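Local coordinates for protein ribose 5-phosphate isomerase B (Anaplasma phagocytophilum, PDB 4EM8) that probably interconverts D-ribose 5-phosphate and D-ribulose 5-phosphate, as a ribose-5-phosphate isomerase, at residues A[15-20]-A[113-118]; A[22-27]-A[118-123]; A[9-14]-A[63-68]; A[97-102]-A[130-135]; A[26-31]-A[125-130]. All blocks are in the same frame, centred on the assembly; numbering follows the deposited sequence.

Overall arrangement
Contact 3 is buried near the middle of the chain: strands 9-14 and 66-71 pair in the parallel sheet. Helices 19-31 and 119-131 pack together over the face that carries Val10, Leu12 and Val68, and contacts 2 and 5 are successive parts of that one interface, their centres about 8 Å apart. Contact 1 lies about 9 Å from contact 2 (centres), where the chain leaves strands 9-14 and 109-113; it holds Asp15, His16 and Arg115, predicted to bind the sugar phosphate. Contact 4, about 22 Å from contact 1 (centres), joins helix 95-105 to the segment leading toward helix 138-146, near the predicted proton donor His104. Contacts 1 and 4 both touch the second subunit.

Contact 1. Residues A[15-20]-A[113-118]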
# COMPACT_ATOMS: atom_id res chain seq x y z
N ASP A 15 12.91 -8.28 6.01
CA ASP A 15 14.25 -8.20 5.50
C ASP A 15 15.15 -7.79 6.67
O ASP A 15 14.72 -7.77 7.84
CB ASP A 15 14.36 -7.30 4.24
CG ASP A 15 14.21 -5.83 4.54
OD1 ASP A 15 14.02 -5.45 5.70
OD2 ASP A 15 14.27 -5.04 3.57
N HIS A 16 16.40 -7.51 6.37
CA HIS A 16 17.37 -7.24 7.43
C HIS A 16 16.99 -6.03 8.23
O HIS A 16 17.25 -5.99 9.42
CB HIS A 16 18.74 -7.02 6.81
CG HIS A 16 18.73 -6.04 5.69
ND1 HIS A 16 18.23 -6.35 4.47
CD2 HIS A 16 19.13 -4.72 5.63
CE1 HIS A 16 18.34 -5.28 3.66
NE2 HIS A 16 18.88 -4.28 4.37
N ALA A 17 16.37 -5.03 7.59
CA ALA A 17 16.01 -3.77 8.27
C ALA A 17 14.95 -4.02 9.35
O ALA A 17 14.93 -3.35 10.39
CB ALA A 17 15.48 -2.74 7.25
N GLY A 18 14.10 -5.00 9.10
CA GLY A 18 12.94 -5.28 9.94
C GLY A 18 13.10 -6.30 11.04
O GLY A 18 12.15 -6.56 11.76
N VAL A 19 14.29 -6.89 11.18
CA VAL A 19 14.50 -8.03 12.12
C VAL A 19 14.16 -7.67 13.56
O VAL A 19 13.37 -8.37 14.22
CB VAL A 19 15.94 -8.59 12.03
CG1 VAL A 19 16.21 -9.58 13.16
CG2 VAL A 19 16.19 -9.23 10.65
N GLU A 20 14.72 -6.57 14.06
CA GLU A 20 14.49 -6.15 15.44
C GLU A 20 12.99 -5.91 15.73
O GLU A 20 12.47 -6.41 16.70
CB GLU A 20 15.35 -4.91 15.76
CG GLU A 20 15.08 -4.26 17.11
CD GLU A 20 16.13 -3.21 17.50
OE1 GLU A 20 17.12 -3.03 16.74
OE2 GLU A 20 15.96 -2.58 18.57
N GLY A 113 7.16 -0.04 8.30
CA GLY A 113 8.43 0.55 7.89
C GLY A 113 9.23 0.72 9.15
O GLY A 113 9.06 1.72 9.88
N SER A 114 10.14 -0.23 9.39
CA SER A 114 10.85 -0.32 10.67
C SER A 114 11.72 0.90 10.92
O SER A 114 11.95 1.24 12.07
CB SER A 114 11.72 -1.59 10.72
OG SER A 114 12.72 -1.56 9.68
N ARG A 115 12.21 1.55 9.87
CA ARG A 115 13.04 2.73 10.03
C ARG A 115 12.28 4.02 10.31
O ARG A 115 12.90 5.03 10.56
CB ARG A 115 13.96 2.90 8.81
CG ARG A 115 15.02 1.83 8.78
CD ARG A 115 15.90 1.90 7.56
NE ARG A 115 16.95 0.87 7.61
CZ ARG A 115 17.55 0.34 6.54
NH1 ARG A 115 17.24 0.73 5.32
NH2 ARG A 115 18.50 -0.59 6.70
N TYR A 116 10.97 3.97 10.29
CA TYR A 116 10.11 5.14 10.39
C TYR A 116 9.02 5.03 11.48
O TYR A 116 8.26 5.98 11.67
CB TYR A 116 9.47 5.44 9.01
CG TYR A 116 10.52 5.80 7.99
CD1 TYR A 116 10.97 7.10 7.87
CD2 TYR A 116 11.14 4.82 7.22
CE1 TYR A 116 11.99 7.43 6.99
CE2 TYR A 116 12.14 5.15 6.32
CZ TYR A 116 12.56 6.45 6.20
OH TYR A 116 13.57 6.79 5.34
N ILE A 117 8.94 3.90 12.19
CA ILE A 117 7.94 3.74 13.26
C ILE A 117 8.62 3.24 14.53
O ILE A 117 9.50 2.37 14.48
CB ILE A 117 6.82 2.81 12.80
CG1 ILE A 117 5.65 2.84 13.79
CG2 ILE A 117 7.33 1.39 12.62
CD1 ILE A 117 4.42 2.19 13.22
N ASP A 118 8.27 3.80 15.68
CA ASP A 118 8.89 3.33 16.89
C ASP A 118 8.15 2.08 17.37
O ASP A 118 6.94 1.92 17.08
CB ASP A 118 8.94 4.41 17.96
CG ASP A 118 7.87 4.24 18.98
OD1 ASP A 118 6.76 4.69 18.69
OD2 ASP A 118 8.13 3.62 20.03
O HOH W 1 17.47 -1.47 3.55
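Arg115 lies across Ala17 and brings its guanidinium group up to His16. From CB the chain starts beside the backbone N (chi1 -70°) and then runs fully extended from CG to NE, which carries the charged end over to the 15-20 turn. The first atom to meet that turn is NE, 3.9 Å from Ala17 CB. The same methyl sits over one face of the guanidinium, off toward its rim, with NH2 3.7 Å from Ala17 CB. Beyond it the tip divides. NH2 approaches the imidazole obliquely, 4.3 Å from His16 CD2, while NH1 donates to a water at 2.8 Å that also lies within hydrogen-bonding distance of His16 NE2.

One residue earlier, Ser114 OG makes a weak hydrogen bond to Cys71 O and lies 2.9 Å from Ala17 O, which places the hydroxyl between the 15-20 turn and the end of strand 66-71. The turn itself is closed by Gly18 N bonding to Asp15 O, and Asp15 OD1 takes weak bonds from Ala17 N and Gly18 N. Arg142 of the second subunit packs on His16. Loops that meet in this way beyond the C-terminal ends of parallel strands are characteristic of the active-site edge of a Rossmann-like fold, and Asp15, His16 and Arg115 are all predicted to bind D-ribulose 5-phosphate here.

Contact 2. Residues A[22-27]-A[118-123]; sequences RLFLSA and DPDTAQ
Arg22 O accepts two hydrogen bonds on the helix that sets Phe24 and Leu25 against Pro119 and Gln123: Ser26 OG reaches it at 2.7 Å and Ser26 N comes from the opposite face of the carbonyl plane. That helix, 19-31, packs on helix 119-131 in one helical layer of the Rossmann-like fold, the axes of the short segments 10.4 Å apart and crossing at -45°. No hydrogen bond joins 22-27 to 118-123; the contact is made by side-chain packing.

Phe24 does most of it. With CG anti to the backbone N (chi1 -179°) its ring reaches the first turn of the other helix, where Pro119 CB lies over one face in a CH-pi contact, 4.0 Å from the ring centroid. Deeper in, Leu25 uses its CD2 branch, 3.8 Å from Gln123 CA and close to Ala122; both Leu25 and Ala122 also touch Phe112 of the sheet. The start of helix 119-131 is capped by Asp118, whose carboxylate accepts from Asp120 N and Thr121 N, both meeting it from above its plane. At the outer end of the Phe24 ring, CZ is flanked by two polar side chains, with Asp120 OD1 at 3.8 Å and Gln123 OE1 at 3.6 Å.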
# COMPACT_ATOMS: atom_id res chain seq x y z
N ARG A 22 10.46 -7.11 13.99
CA ARG A 22 9.80 -8.39 13.82
C ARG A 22 9.85 -9.25 15.10
O ARG A 22 8.87 -9.92 15.47
CB ARG A 22 10.41 -9.15 12.62
CG ARG A 22 9.64 -10.40 12.28
CD ARG A 22 10.33 -11.29 11.27
NE ARG A 22 11.29 -12.19 11.87
CZ ARG A 22 12.56 -12.36 11.49
NH1 ARG A 22 13.29 -13.29 12.11
NH2 ARG A 22 13.10 -11.66 10.50
N LEU A 23 10.99 -9.25 15.76
CA LEU A 23 11.17 -10.10 16.94
C LEU A 23 10.42 -9.48 18.14
O LEU A 23 9.80 -10.21 18.93
CB LEU A 23 12.66 -10.31 17.25
CG LEU A 23 13.51 -11.09 16.23
CD1 LEU A 23 14.98 -11.12 16.68
CD2 LEU A 23 13.01 -12.51 15.97
N PHE A 24 10.42 -8.15 18.22
CA PHE A 24 9.63 -7.40 19.21
C PHE A 24 8.12 -7.68 19.09
O PHE A 24 7.45 -7.97 20.11
CB PHE A 24 9.91 -5.89 19.09
CG PHE A 24 9.16 -5.04 20.10
CD1 PHE A 24 9.62 -4.92 21.41
CD2 PHE A 24 7.99 -4.37 19.73
CE1 PHE A 24 8.93 -4.14 22.34
CE2 PHE A 24 7.29 -3.59 20.65
CZ PHE A 24 7.77 -3.48 21.95
N LEU A 25 7.58 -7.60 17.87
CA LEU A 25 6.16 -7.84 17.65
C LEU A 25 5.80 -9.32 17.78
O LEU A 25 4.70 -9.63 18.19
CB LEU A 25 5.67 -7.24 16.34
CG LEU A 25 5.86 -5.74 16.19
CD1 LEU A 25 5.64 -5.30 14.73
CD2 LEU A 25 4.98 -4.96 17.16
N SER A 26 6.73 -10.23 17.47
CA SER A 26 6.46 -11.65 17.66
C SER A 26 6.30 -11.98 19.14
O SER A 26 5.38 -12.72 19.51
CB SER A 26 7.54 -12.55 16.99
OG SER A 26 7.63 -12.29 15.59
N ALA A 27 7.17 -11.43 19.99
CA ALA A 27 7.09 -11.62 21.44
C ALA A 27 5.80 -11.01 22.01
O ALA A 27 5.17 -11.60 22.88
CB ALA A 27 8.30 -11.03 22.14
N ASP A 118 8.27 3.80 15.68
CA ASP A 118 8.89 3.33 16.89
C ASP A 118 8.15 2.08 17.37
O ASP A 118 6.94 1.92 17.08
CB ASP A 118 8.94 4.41 17.96
CG ASP A 118 7.87 4.24 18.98
OD1 ASP A 118 6.76 4.69 18.69
OD2 ASP A 118 8.13 3.62 20.03
N PRO A 119 8.86 1.18 18.09
CA PRO A 119 8.28 -0.11 18.42
C PRO A 119 6.98 -0.03 19.21
O PRO A 119 6.09 -0.82 18.98
CB PRO A 119 9.39 -0.78 19.26
CG PRO A 119 10.63 -0.19 18.71
CD PRO A 119 10.26 1.26 18.54
N ASP A 120 6.88 0.91 20.15
CA ASP A 120 5.68 1.00 20.96
C ASP A 120 4.49 1.45 20.11
O ASP A 120 3.40 0.93 20.28
CB ASP A 120 5.91 1.93 22.17
CG ASP A 120 6.81 1.30 23.25
OD1 ASP A 120 7.18 0.11 23.12
OD2 ASP A 120 7.15 1.99 24.23
N THR A 121 4.69 2.37 19.18
CA THR A 121 3.61 2.75 18.29
C THR A 121 3.24 1.56 17.39
O THR A 121 2.05 1.27 17.20
CB THR A 121 3.93 3.98 17.42
OG1 THR A 121 4.47 5.02 18.25
CG2 THR A 121 2.66 4.49 16.71
N ALA A 122 4.25 0.85 16.89
CA ALA A 122 3.98 -0.32 16.05
C ALA A 122 3.12 -1.36 16.78
O ALA A 122 2.24 -1.97 16.19
CB ALA A 122 5.27 -0.95 15.57
N GLN A 123 3.38 -1.54 18.07
CA GLN A 123 2.61 -2.48 18.87
C GLN A 123 1.12 -2.05 18.99
O GLN A 123 0.23 -2.89 18.90
CB GLN A 123 3.29 -2.60 20.26
CG GLN A 123 2.52 -3.35 21.32
CD GLN A 123 3.09 -3.06 22.71
OE1 GLN A 123 4.28 -3.27 22.96
NE2 GLN A 123 2.25 -2.54 23.60

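Contact 3. Residues A[9-14]-A[63-68]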
# COMPACT_ATOMS: atom_id res chain seq x y z
N ARG A 9 -3.62 -16.57 14.94
CA ARG A 9 -2.48 -17.09 14.23
C ARG A 9 -1.90 -15.95 13.38
O ARG A 9 -2.64 -15.30 12.65
CB ARG A 9 -2.88 -18.25 13.32
CG ARG A 9 -3.36 -19.50 14.05
CD ARG A 9 -4.22 -20.41 13.18
NE ARG A 9 -3.56 -20.77 11.93
CZ ARG A 9 -2.56 -21.64 11.82
NH1 ARG A 9 -2.09 -22.28 12.89
NH2 ARG A 9 -2.03 -21.89 10.62
N VAL A 10 -0.59 -15.75 13.47
CA VAL A 10 0.08 -14.74 12.67
C VAL A 10 1.40 -15.27 12.14
O VAL A 10 2.17 -15.92 12.86
CB VAL A 10 0.31 -13.45 13.52
CG1 VAL A 10 0.96 -12.35 12.69
CG2 VAL A 10 -1.03 -12.96 14.06
N PHE A 11 1.65 -14.98 10.87
CA PHE A 11 2.93 -15.25 10.24
C PHE A 11 3.67 -13.92 9.99
O PHE A 11 3.12 -12.95 9.40
CB PHE A 11 2.72 -16.04 8.93
CG PHE A 11 2.11 -17.41 9.12
CD1 PHE A 11 0.75 -17.55 9.39
CD2 PHE A 11 2.90 -18.57 9.02
CE1 PHE A 11 0.19 -18.82 9.59
CE2 PHE A 11 2.35 -19.85 9.20
CZ PHE A 11 0.99 -19.97 9.48
N LEU A 12 4.93 -13.88 10.40
CA LEU A 12 5.69 -12.64 10.32
C LEU A 12 6.96 -12.83 9.53
O LEU A 12 7.63 -13.85 9.67
CB LEU A 12 6.06 -12.17 11.72
CG LEU A 12 4.90 -11.81 12.67
CD1 LEU A 12 4.63 -12.94 13.67
CD2 LEU A 12 5.19 -10.51 13.42
N SER A 13 7.30 -11.84 8.71
CA SER A 13 8.60 -11.84 8.07
C SER A 13 9.15 -10.45 7.86
O SER A 13 8.42 -9.45 7.88
CB SER A 13 8.59 -12.61 6.73
OG SER A 13 8.08 -11.83 5.69
N SER A 14 10.46 -10.41 7.65
CA SER A 14 11.15 -9.20 7.32
C SER A 14 12.41 -9.41 6.50
O SER A 14 12.91 -10.55 6.29
CB SER A 14 11.54 -8.46 8.62
OG SER A 14 12.67 -9.09 9.22
N ASP A 63 -8.75 -16.67 6.29
CA ASP A 63 -9.77 -16.17 7.21
C ASP A 63 -9.37 -16.46 8.66
O ASP A 63 -9.79 -15.77 9.55
CB ASP A 63 -11.16 -16.78 6.88
N THR A 64 -8.49 -17.42 8.89
CA THR A 64 -8.01 -17.72 10.24
C THR A 64 -6.56 -17.33 10.57
O THR A 64 -6.10 -17.56 11.70
CB THR A 64 -8.11 -19.21 10.52
OG1 THR A 64 -7.47 -19.47 11.77
CG2 THR A 64 -7.42 -20.03 9.43
N SER A 65 -5.84 -16.76 9.60
CA SER A 65 -4.41 -16.47 9.78
C SER A 65 -4.03 -15.15 9.10
O SER A 65 -4.28 -15.00 7.91
CB SER A 65 -3.57 -17.60 9.19
OG SER A 65 -3.72 -18.79 9.95
N PHE A 66 -3.48 -14.20 9.87
CA PHE A 66 -2.99 -12.93 9.31
C PHE A 66 -1.46 -12.93 9.17
O PHE A 66 -0.75 -13.81 9.67
CB PHE A 66 -3.41 -11.72 10.19
CG PHE A 66 -4.87 -11.34 10.08
CD1 PHE A 66 -5.72 -11.94 9.16
CD2 PHE A 66 -5.36 -10.31 10.86
CE1 PHE A 66 -7.06 -11.56 9.06
CE2 PHE A 66 -6.69 -9.90 10.75
CZ PHE A 66 -7.54 -10.53 9.88
N GLY A 67 -0.96 -11.93 8.45
CA GLY A 67 0.46 -11.79 8.21
C GLY A 67 0.93 -10.43 8.60
O GLY A 67 0.16 -9.48 8.63
N VAL A 68 2.22 -10.35 8.93
CA VAL A 68 2.89 -9.09 9.18
C VAL A 68 4.19 -9.10 8.37
O VAL A 68 5.00 -10.04 8.49
CB VAL A 68 3.20 -8.83 10.67
CG1 VAL A 68 3.95 -7.53 10.85
CG2 VAL A 68 1.93 -8.80 11.53
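Val68 lies against both Val10 and Leu12, and more of its surface is buried by this contact than of any other residue in the two segments. Its CB is 3.8 Å from Leu12 CD2, the two side chains running side by side and pointing the same way, while CG2 turns toward Val10, two residues before Leu12 on the partner strand, and stands 3.9 Å from Val10 CG1. These residues share one face of the sheet, which helices 19-31 and 119-131 cover: Leu29 and Met130 touch Val10, and Leu126 touches Val68.

The second centre is Arg9 with Ser65, at the start of the pairing. The arginine chain bends at chi3 (54°), bringing NE within 2.8 Å of Ser65 OG in a hydrogen bond tilted about 22° from the guanidinium plane; NH1 goes on to a salt bridge with Glu35. Ser65 OG also sits at the edge of the Phe11 ring, 3.9 Å from Phe11 CE1. That ring belongs to the other face of the sheet, where it stacks with Phe37.

Along the pair the backbones are joined by four bonds: Phe66 N to Arg9 O, Phe11 N to Phe66 O, Val68 N to Phe11 O at 2.8 Å, and Ser13 N to Val68 O. On its other edge strand 9-14 bonds to 35-38, Val10 pairing with Glu35 and Phe37. It is thus an inner strand beside the central strand 66-71 of the five-stranded parallel sheet of this Rossmann-like fold, whose C-terminal edge here leads to Asp15 and Cys71 of the predicted active site.

Contact 4. Residues A[97-102]-A[130-135]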
# COMPACT_ATOMS: atom_id res chain seq x y z
N LEU A 97 -5.27 4.21 10.43
CA LEU A 97 -5.14 3.46 9.17
C LEU A 97 -5.30 1.94 9.35
O LEU A 97 -5.91 1.29 8.46
CB LEU A 97 -3.83 3.77 8.41
CG LEU A 97 -3.91 3.70 6.85
CD1 LEU A 97 -4.84 4.76 6.30
CD2 LEU A 97 -2.56 3.87 6.17
N ALA A 98 -4.76 1.38 10.44
CA ALA A 98 -4.99 -0.02 10.80
C ALA A 98 -6.49 -0.28 10.89
O ALA A 98 -7.01 -1.21 10.26
CB ALA A 98 -4.31 -0.39 12.14
N LYS A 99 -7.17 0.59 11.61
CA LYS A 99 -8.63 0.48 11.81
C LYS A 99 -9.40 0.50 10.47
O LYS A 99 -10.22 -0.38 10.20
CB LYS A 99 -9.13 1.56 12.79
CG LYS A 99 -10.61 1.54 13.14
CD LYS A 99 -11.11 2.92 13.57
CE LYS A 99 -11.36 3.85 12.35
NZ LYS A 99 -12.78 3.96 11.87
N LEU A 100 -9.08 1.48 9.63
CA LEU A 100 -9.79 1.66 8.38
C LEU A 100 -9.52 0.47 7.45
O LEU A 100 -10.43 -0.04 6.79
CB LEU A 100 -9.41 3.03 7.75
CG LEU A 100 -9.89 4.32 8.44
CD1 LEU A 100 -9.29 5.58 7.80
CD2 LEU A 100 -11.41 4.46 8.49
N SER A 101 -8.28 -0.03 7.43
CA SER A 101 -7.93 -1.14 6.53
C SER A 101 -8.72 -2.42 6.85
O SER A 101 -9.10 -3.20 5.94
CB SER A 101 -6.40 -1.39 6.53
OG SER A 101 -5.96 -2.14 7.67
N ARG A 102 -8.89 -2.67 8.15
CA ARG A 102 -9.70 -3.76 8.64
C ARG A 102 -11.20 -3.52 8.35
O ARG A 102 -11.90 -4.37 7.77
CB ARG A 102 -9.47 -3.95 10.16
CG ARG A 102 -8.07 -4.49 10.50
CD ARG A 102 -7.84 -5.93 10.03
NE ARG A 102 -8.91 -6.76 10.57
CZ ARG A 102 -9.70 -7.57 9.88
NH1 ARG A 102 -9.52 -7.78 8.58
NH2 ARG A 102 -10.71 -8.17 10.52
N MET A 130 -5.36 -6.28 14.81
CA MET A 130 -5.81 -7.60 15.27
C MET A 130 -7.20 -7.61 15.92
O MET A 130 -7.83 -8.67 15.95
CB MET A 130 -4.81 -8.20 16.27
CG MET A 130 -3.39 -8.44 15.73
SD MET A 130 -3.29 -9.72 14.45
CE MET A 130 -3.75 -11.16 15.42
N THR A 131 -7.67 -6.48 16.45
CA THR A 131 -8.90 -6.41 17.21
C THR A 131 -10.03 -5.63 16.50
O THR A 131 -11.07 -5.39 17.12
CB THR A 131 -8.66 -5.81 18.60
OG1 THR A 131 -7.90 -4.61 18.49
CG2 THR A 131 -7.89 -6.79 19.50
N THR A 132 -9.83 -5.24 15.25
CA THR A 132 -10.87 -4.53 14.47
C THR A 132 -11.57 -5.48 13.50
O THR A 132 -10.95 -6.13 12.66
CB THR A 132 -10.29 -3.34 13.68
OG1 THR A 132 -9.57 -2.50 14.56
CG2 THR A 132 -11.40 -2.49 13.00
N ALA A 133 -12.88 -5.57 13.65
CA ALA A 133 -13.74 -6.36 12.79
C ALA A 133 -13.97 -5.68 11.43
O ALA A 133 -14.03 -4.44 11.32
CB ALA A 133 -15.09 -6.61 13.49
N PHE A 134 -14.14 -6.51 10.41
CA PHE A 134 -14.53 -6.05 9.08
C PHE A 134 -15.98 -5.56 9.18
O PHE A 134 -16.82 -6.23 9.79
CB PHE A 134 -14.40 -7.23 8.10
CG PHE A 134 -14.87 -6.94 6.68
CD1 PHE A 134 -14.52 -5.77 6.03
CD2 PHE A 134 -15.64 -7.88 5.98
CE1 PHE A 134 -14.94 -5.52 4.72
CE2 PHE A 134 -16.05 -7.63 4.68
CZ PHE A 134 -15.72 -6.45 4.05
N LEU A 135 -16.28 -4.42 8.58
CA LEU A 135 -17.64 -3.89 8.63
C LEU A 135 -18.64 -4.58 7.68
O LEU A 135 -19.85 -4.48 7.89
CB LEU A 135 -17.67 -2.38 8.44
CG LEU A 135 -17.04 -1.54 9.57
CD1 LEU A 135 -17.12 -0.04 9.24
CD2 LEU A 135 -17.68 -1.81 10.94
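Arg102 folds back over Thr132, and its hydrogen bonds are the polar part of the contact. The chain bends at chi2 and chi3 (-68° and -54°), which turns the edge of the guanidinium to Thr132 O. NH2 donates to that oxygen at 3.0 Å, lying in its carbonyl plane, and NE adds a weak bond to the same atom. The remaining nitrogen, NH1, is taken up by Asp106 and by the backbone of Ala107, so the group is held on two sides, which should restrict its rotation.

A second kind of contact involves the carbonyl of Arg102. Phe134 CA makes a CA-H...O contact to Arg102 O at 3.4 Å, and the same oxygen lies near the plane of the Phe134 ring at its edge, also 3.4 Å from CD1.

Van der Waals packing completes the contact. Thr132 CG2, anti to the backbone N, rests against Lys99 O and Arg102 CB, both 3.7 Å away, and is 4.1 Å from Lys99 CG. The polar ends point elsewhere: Thr132 OG1 bonds to Thr128 O, and Lys99 NZ forms a salt bridge with Glu103. Together these interactions fasten the segment leading from helix 119-131 toward helix 138-146 along the last turns of helix 95-105, an extended connection in this Rossmann-like domain that runs close to the predicted proton donor His104.

Contact 5. Residues A[26-31]-A[125-130]; sequences SAYLRD and VLYTFM
Leu126 of helix 119-131 points at Leu29 and Tyr28 of helix 19-31, the two helices lying side by side on one face of the parallel sheet in this Rossmann-like domain. Their short segments cross at -47° with axes 11.6 Å apart, wide enough that side chains alone bridge the gap and no hydrogen bond passes between them.

The tight part is the side toward the sheet, where aliphatic groups are buried. Leu126 CD2 is the focal atom: it is 3.9 Å from Leu29 CG and equally close to Leu29 CD2. Met130 adds a looser touch, its CG 4.4 Å from Leu29 CD2. Val36 and Leu110 of the sheet lie beneath, against Leu29 and Leu126 respectively.

On the outer side the tyrosines are partly exposed, though Tyr28 has the most surface buried of any residue in the contact. Tyr28, its CG anti to the backbone N (chi1 176°), reaches across the groove and slides past Leu126 in the opposite direction, so that Leu126 CD2 meets the edge of its ring at 4.0 Å. The phenol continues to Tyr127, whose side chain it crosses at a slant. There Tyr28 OH rests against carbon, 3.5 Å from Tyr127 CB and 3.4 Å from Tyr127 CD1.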
# COMPACT_ATOMS: atom_id res chain seq x y z
N SER A 26 6.73 -10.23 17.47
CA SER A 26 6.46 -11.65 17.66
C SER A 26 6.30 -11.98 19.14
O SER A 26 5.38 -12.72 19.51
CB SER A 26 7.54 -12.55 16.99
OG SER A 26 7.63 -12.29 15.59
N ALA A 27 7.17 -11.43 19.99
CA ALA A 27 7.09 -11.62 21.44
C ALA A 27 5.80 -11.01 22.01
O ALA A 27 5.17 -11.60 22.88
CB ALA A 27 8.30 -11.03 22.14
N TYR A 28 5.42 -9.84 21.49
CA TYR A 28 4.15 -9.22 21.88
C TYR A 28 2.98 -10.16 21.59
O TYR A 28 2.17 -10.47 22.48
CB TYR A 28 3.97 -7.89 21.15
CG TYR A 28 2.64 -7.22 21.40
CD1 TYR A 28 2.33 -6.72 22.66
CD2 TYR A 28 1.71 -7.05 20.37
CE1 TYR A 28 1.11 -6.12 22.90
CE2 TYR A 28 0.51 -6.40 20.59
CZ TYR A 28 0.21 -5.95 21.85
OH TYR A 28 -0.99 -5.35 22.11
N LEU A 29 2.86 -10.58 20.34
CA LEU A 29 1.80 -11.51 19.96
C LEU A 29 1.78 -12.78 20.81
O LEU A 29 0.70 -13.26 21.19
CB LEU A 29 1.92 -11.89 18.48
CG LEU A 29 1.53 -10.73 17.55
CD1 LEU A 29 1.77 -11.13 16.10
CD2 LEU A 29 0.05 -10.29 17.76
N ARG A 30 2.95 -13.33 21.10
CA ARG A 30 3.03 -14.54 21.91
C ARG A 30 2.48 -14.26 23.32
O ARG A 30 1.67 -15.04 23.84
CB ARG A 30 4.48 -15.06 21.92
CG ARG A 30 4.63 -16.53 21.57
CD ARG A 30 5.84 -16.85 20.68
NE ARG A 30 6.94 -15.92 20.88
CZ ARG A 30 7.85 -15.59 19.96
NH1 ARG A 30 8.77 -14.69 20.27
NH2 ARG A 30 7.84 -16.14 18.74
N ASP A 31 2.84 -13.11 23.90
CA ASP A 31 2.32 -12.73 25.20
C ASP A 31 0.78 -12.60 25.16
O ASP A 31 0.09 -12.92 26.14
CB ASP A 31 2.96 -11.43 25.68
CG ASP A 31 2.64 -11.11 27.12
OD1 ASP A 31 2.69 -12.02 27.99
OD2 ASP A 31 2.36 -9.92 27.40
N VAL A 125 -0.45 -0.26 16.74
CA VAL A 125 -1.00 -0.43 15.40
C VAL A 125 -1.42 -1.87 15.12
O VAL A 125 -2.53 -2.13 14.65
CB VAL A 125 -0.06 0.07 14.29
CG1 VAL A 125 -0.66 -0.22 12.91
CG2 VAL A 125 0.16 1.55 14.45
N LEU A 126 -0.51 -2.78 15.46
CA LEU A 126 -0.75 -4.19 15.43
C LEU A 126 -1.92 -4.60 16.33
O LEU A 126 -2.73 -5.39 15.90
CB LEU A 126 0.51 -4.95 15.84
CG LEU A 126 0.38 -6.49 15.87
CD1 LEU A 126 -0.02 -7.07 14.51
CD2 LEU A 126 1.71 -7.07 16.34
N TYR A 127 -2.05 -4.02 17.53
CA TYR A 127 -3.15 -4.40 18.41
C TYR A 127 -4.50 -4.03 17.76
O TYR A 127 -5.42 -4.86 17.68
CB TYR A 127 -3.03 -3.74 19.80
CG TYR A 127 -4.19 -4.15 20.70
CD1 TYR A 127 -4.24 -5.44 21.20
CD2 TYR A 127 -5.24 -3.28 20.99
CE1 TYR A 127 -5.29 -5.86 22.01
CE2 TYR A 127 -6.31 -3.69 21.80
CZ TYR A 127 -6.32 -4.99 22.30
OH TYR A 127 -7.32 -5.45 23.11
N THR A 128 -4.57 -2.80 17.26
CA THR A 128 -5.75 -2.27 16.54
C THR A 128 -6.09 -3.16 15.35
O THR A 128 -7.23 -3.63 15.23
CB THR A 128 -5.49 -0.83 16.10
OG1 THR A 128 -5.28 -0.02 17.27
CG2 THR A 128 -6.68 -0.23 15.31
N PHE A 129 -5.08 -3.46 14.54
CA PHE A 129 -5.25 -4.32 13.38
C PHE A 129 -5.88 -5.67 13.75
O PHE A 129 -6.82 -6.11 13.10
CB PHE A 129 -3.90 -4.57 12.69
CG PHE A 129 -4.02 -5.13 11.29
CD1 PHE A 129 -4.21 -4.30 10.20
CD2 PHE A 129 -3.94 -6.50 11.06
CE1 PHE A 129 -4.29 -4.78 8.91
CE2 PHE A 129 -4.02 -7.00 9.76
CZ PHE A 129 -4.21 -6.14 8.69
N MET A 130 -5.36 -6.28 14.81
CA MET A 130 -5.81 -7.60 15.27
C MET A 130 -7.20 -7.61 15.92
O MET A 130 -7.83 -8.67 15.95
CB MET A 130 -4.81 -8.20 16.27
CG MET A 130 -3.39 -8.44 15.73
SD MET A 130 -3.29 -9.72 14.45
CE MET A 130 -3.75 -11.16 15.42